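PDB 4WU3: Myo-inositol phosphohydrolase, which probably removes phosphate groups by hydrolysis from myo-inositol phosphates such as phytate, and binds inositol-(1,3,4,5)-tetrakisphosphate. Local coordinates for residues 372-383 against 569-578. The protein carries 2 engineered substitutions. Residues are numbered along the deposited sequence; the frame is centred on the assembly and turned at random.
Sequences TGKGFTPTPTRK and SRQYLLGGNY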
loop_
_atom_site.group_PDB
_atom_site.type_symbol
_atom_site.label_atom_id
_atom_site.label_comp_id
_atom_site.label_asym_id
_atom_site.label_seq_id
_atom_site.Cartn_x
_atom_site.Cartn_y
_atom_site.Cartn_z
ATOM N N THR A 372 24.665 20.977 -20.663
ATOM C CA THR A 372 24.115 21.552 -21.886
ATOM C C THR A 372 23.066 20.575 -22.430
ATOM O O THR A 372 22.226 20.094 -21.669
ATOM C CB THR A 372 25.212 21.892 -22.932
ATOM O OG1 THR A 372 25.898 20.707 -23.351
ATOM C CG2 THR A 372 26.235 22.858 -22.343
ATOM N N GLY A 373 23.099 20.282 -23.725
ATOM C CA GLY A 373 22.098 19.415 -24.335
ATOM C C GLY A 373 22.134 19.477 -25.848
ATOM O O GLY A 373 23.146 19.874 -26.435
ATOM N N LYS A 374 21.028 19.088 -26.479
ATOM C CA LYS A 374 20.934 19.026 -27.934
ATOM C C LYS A 374 21.214 20.383 -28.586
ATOM O O LYS A 374 20.597 21.391 -28.242
ATOM C CB LYS A 374 19.545 18.521 -28.348
ATOM C CG LYS A 374 19.334 18.413 -29.854
ATOM C CD LYS A 374 17.926 17.940 -30.204
ATOM C CE LYS A 374 17.742 17.805 -31.712
ATOM N NZ LYS A 374 16.327 17.531 -32.091
ATOM N N GLY A 375 22.151 20.392 -29.529
ATOM C CA GLY A 375 22.444 21.586 -30.323
ATOM C C GLY A 375 23.545 22.461 -29.743
ATOM O O GLY A 375 23.889 23.496 -30.310
ATOM N N PHE A 376 24.099 22.068 -28.604
ATOM C CA PHE A 376 25.065 22.932 -27.937
ATOM C C PHE A 376 26.353 23.101 -28.727
ATOM O O PHE A 376 26.999 22.125 -29.110
ATOM C CB PHE A 376 25.427 22.431 -26.541
ATOM C CG PHE A 376 26.584 23.177 -25.934
ATOM C CD1 PHE A 376 26.419 24.470 -25.474
ATOM C CD2 PHE A 376 27.847 22.604 -25.879
ATOM C CE1 PHE A 376 27.480 25.172 -24.943
ATOM C CE2 PHE A 376 28.916 23.301 -25.346
ATOM C CZ PHE A 376 28.731 24.590 -24.876
ATOM N N THR A 377 26.729 24.354 -28.943
ATOM C CA THR A 377 28.035 24.663 -29.491
ATOM C C THR A 377 28.741 25.702 -28.640
ATOM O O THR A 377 28.115 26.616 -28.115
ATOM C CB THR A 377 27.964 25.180 -30.937
ATOM O OG1 THR A 377 29.271 25.601 -31.330
ATOM C CG2 THR A 377 27.007 26.354 -31.065
ATOM N N PRO A 378 30.059 25.557 -28.491
ATOM C CA PRO A 378 30.830 26.548 -27.743
ATOM C C PRO A 378 31.038 27.848 -28.528
ATOM O O PRO A 378 31.467 28.850 -27.954
ATOM C CB PRO A 378 32.160 25.835 -27.470
ATOM C CG PRO A 378 32.258 24.759 -28.503
ATOM C CD PRO A 378 30.869 24.414 -28.944
ATOM N N THR A 379 30.695 27.840 -29.813
ATOM C CA THR A 379 30.969 28.983 -30.683
ATOM C C THR A 379 29.749 29.393 -31.509
ATOM O O THR A 379 29.790 29.374 -32.737
ATOM C CB THR A 379 32.139 28.678 -31.650
ATOM O OG1 THR A 379 31.799 27.573 -32.502
ATOM C CG2 THR A 379 33.398 28.335 -30.874
ATOM N N PRO A 380 28.653 29.768 -30.835
ATOM C CA PRO A 380 27.456 30.185 -31.549
ATOM C C PRO A 380 27.627 31.587 -32.100
ATOM O O PRO A 380 28.482 32.332 -31.630
ATOM C CB PRO A 380 26.387 30.182 -30.463
ATOM C CG PRO A 380 27.140 30.546 -29.234
ATOM C CD PRO A 380 28.514 29.939 -29.382
ATOM N N THR A 381 26.824 31.935 -33.096
ATOM C CA THR A 381 26.868 33.276 -33.657
ATOM C C THR A 381 26.379 34.264 -32.610
ATOM O O THR A 381 25.496 33.942 -31.823
ATOM C CB THR A 381 25.997 33.406 -34.922
ATOM O OG1 THR A 381 26.003 34.771 -35.363
ATOM C CG2 THR A 381 24.550 32.980 -34.647
ATOM N N ARG A 382 26.961 35.460 -32.608
ATOM C CA ARG A 382 26.531 36.534 -31.721
ATOM C C ARG A 382 25.662 37.520 -32.475
ATOM O O ARG A 382 25.464 38.665 -32.053
ATOM C CB ARG A 382 27.730 37.276 -31.132
ATOM C CG ARG A 382 28.422 36.573 -29.972
ATOM C CD ARG A 382 29.324 37.530 -29.191
ATOM N NE ARG A 382 28.572 38.381 -28.258
ATOM C CZ ARG A 382 28.704 38.353 -26.930
ATOM N NH1 ARG A 382 27.973 39.156 -26.174
ATOM N NH2 ARG A 382 29.574 37.533 -26.351
ATOM N N LYS A 383 25.114 37.068 -33.588
ATOM C CA LYS A 383 24.336 37.946 -34.433
ATOM C C LYS A 383 23.035 38.441 -33.789
ATOM O O LYS A 383 22.205 37.667 -33.315
ATOM C CB LYS A 383 24.041 37.243 -35.749
ATOM C CG LYS A 383 23.167 38.061 -36.643
ATOM C CD LYS A 383 21.718 37.718 -36.410
ATOM C CE LYS A 383 20.887 38.757 -37.119
ATOM N NZ LYS A 383 19.461 38.379 -37.184
ATOM N N SER A 569 22.702 27.947 -26.957
ATOM C CA SER A 569 24.111 27.967 -26.614
ATOM C C SER A 569 24.575 29.355 -26.143
ATOM O O SER A 569 25.225 29.480 -25.108
ATOM C CB SER A 569 24.936 27.479 -27.801
ATOM O OG SER A 569 24.591 26.135 -28.125
ATOM N N ARG A 570 24.227 30.410 -26.863
ATOM C CA ARG A 570 24.682 31.713 -26.431
ATOM C C ARG A 570 23.982 32.175 -25.152
ATOM O O ARG A 570 24.625 32.772 -24.282
ATOM C CB ARG A 570 24.564 32.747 -27.546
ATOM C CG ARG A 570 23.158 33.116 -27.970
ATOM C CD ARG A 570 23.214 33.657 -29.384
ATOM N NE ARG A 570 22.087 34.515 -29.705
ATOM C CZ ARG A 570 21.982 35.184 -30.841
ATOM N NH1 ARG A 570 20.943 35.943 -31.072
ATOM N NH2 ARG A 570 22.917 35.102 -31.757
ATOM N N GLN A 571 22.689 31.877 -25.001
ATOM C CA GLN A 571 21.996 32.207 -23.743
ATOM C C GLN A 571 22.638 31.461 -22.554
ATOM O O GLN A 571 22.708 31.992 -21.439
ATOM C CB GLN A 571 20.492 31.923 -23.832
ATOM C CG GLN A 571 19.723 32.841 -24.776
ATOM C CD GLN A 571 19.976 34.314 -24.516
ATOM O OE1 GLN A 571 20.169 34.744 -23.376
ATOM N NE2 GLN A 571 19.982 35.096 -25.578
ATOM N N TYR A 572 23.111 30.243 -22.799
ATOM C CA TYR A 572 23.857 29.502 -21.790
ATOM C C TYR A 572 25.200 30.173 -21.558
ATOM O O TYR A 572 25.577 30.459 -20.412
ATOM C CB TYR A 572 24.070 28.032 -22.198
ATOM C CG TYR A 572 25.050 27.297 -21.305
ATOM C CD1 TYR A 572 24.667 26.842 -20.062
ATOM C CD2 TYR A 572 26.361 27.080 -21.701
ATOM C CE1 TYR A 572 25.554 26.187 -19.232
ATOM C CE2 TYR A 572 27.258 26.414 -20.881
ATOM C CZ TYR A 572 26.845 25.970 -19.640
ATOM O OH TYR A 572 27.718 25.299 -18.799
ATOM N N LEU A 573 25.913 30.443 -22.648
ATOM C CA LEU A 573 27.253 31.000 -22.545
ATOM C C LEU A 573 27.233 32.345 -21.850
ATOM O O LEU A 573 28.168 32.691 -21.146
ATOM C CB LEU A 573 27.900 31.115 -23.919
ATOM C CG LEU A 573 28.265 29.750 -24.505
ATOM C CD1 LEU A 573 28.739 29.882 -25.934
ATOM C CD2 LEU A 573 29.329 29.074 -23.656
ATOM N N LEU A 574 26.156 33.098 -22.029
ATOM C CA LEU A 574 26.088 34.429 -21.441
ATOM C C LEU A 574 25.770 34.384 -19.956
ATOM O O LEU A 574 25.818 35.412 -19.291
ATOM C CB LEU A 574 25.066 35.293 -22.172
ATOM C CG LEU A 574 25.538 35.690 -23.568
ATOM C CD1 LEU A 574 24.385 36.102 -24.467
ATOM C CD2 LEU A 574 26.566 36.801 -23.458
ATOM N N GLY A 575 25.443 33.197 -19.439
ATOM C CA GLY A 575 25.222 33.017 -18.005
ATOM C C GLY A 575 23.880 32.430 -17.589
ATOM O O GLY A 575 23.611 32.298 -16.389
ATOM N N GLY A 576 23.037 32.080 -18.563
ATOM C CA GLY A 576 21.807 31.349 -18.283
ATOM C C GLY A 576 22.124 29.878 -18.084
ATOM O O GLY A 576 23.291 29.479 -18.061
ATOM N N ASN A 577 21.096 29.055 -17.913
ATOM C CA ASN A 577 21.300 27.619 -18.007
ATOM C C ASN A 577 21.020 27.226 -19.442
ATOM O O ASN A 577 20.837 28.113 -20.290
ATOM C CB ASN A 577 20.461 26.829 -16.994
ATOM C CG ASN A 577 18.965 26.944 -17.217
ATOM O OD1 ASN A 577 18.500 27.374 -18.269
ATOM N ND2 ASN A 577 18.195 26.549 -16.207
ATOM N N TYR A 578 21.025 25.924 -19.732
ATOM C CA TYR A 578 20.674 25.435 -21.060
ATOM C C TYR A 578 19.226 24.967 -21.019
ATOM O O TYR A 578 18.902 24.021 -20.292
ATOM C CB TYR A 578 21.589 24.280 -21.474
ATOM C CG TYR A 578 21.610 24.037 -22.969
ATOM C CD1 TYR A 578 22.318 24.884 -23.812
ATOM C CD2 TYR A 578 20.920 22.971 -23.537
ATOM C CE1 TYR A 578 22.336 24.680 -25.175
ATOM C CE2 TYR A 578 20.933 22.761 -24.904
ATOM C CZ TYR A 578 21.646 23.617 -25.714
ATOM O OH TYR A 578 21.675 23.430 -27.072
#
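R570 spends its guanidinium on two backbone carbonyls of the loop: NH1 and NH2 both close on K383 O, each at 3.1 Å, while NH2 also reaches T381 O at 2.8 Å. This is the end of helix 564-573 in the second PTP-like phosphatase module, finished by a Schellman motif at G575 and wrapped by the loop 372-383. T381 O lies almost in the guanidinium plane; K383 O is tilted from it by 19°. The R570 chain starts between its own backbone N and carbonyl carbon (chi1 68°), then runs extended to NE alongside T381, and NH1 is salt-bridged to D555. With a leucine in its place, both loop carbonyls would probably lose these donors and D555 its charged mate. Next to R570 in the helix, S569 OG takes the N-H of T377 at 2.9 Å, nearly straight, and is also bonded to G565 O. Between these polar grips P380 and L573 reach toward each other, P380 CD meeting L573 CD1 at a tight 3.5 Å. Beyond the helix, the Y578 ring packs against T372 and G373 at the start of the type II turn G373-F376, and its hydroxyl donates to K374 O at 2.6 Å, from above the carbonyl plane; the side chain of Y578 is about 10 Å from a bound inositol tetrakisphosphate. The F376 and Y572 rings, planes at 90°, touch obliquely through CE1 and CD2, and the T372 CG2 methyl sits over a face of each, 4.2 Å from the Y572 centroid.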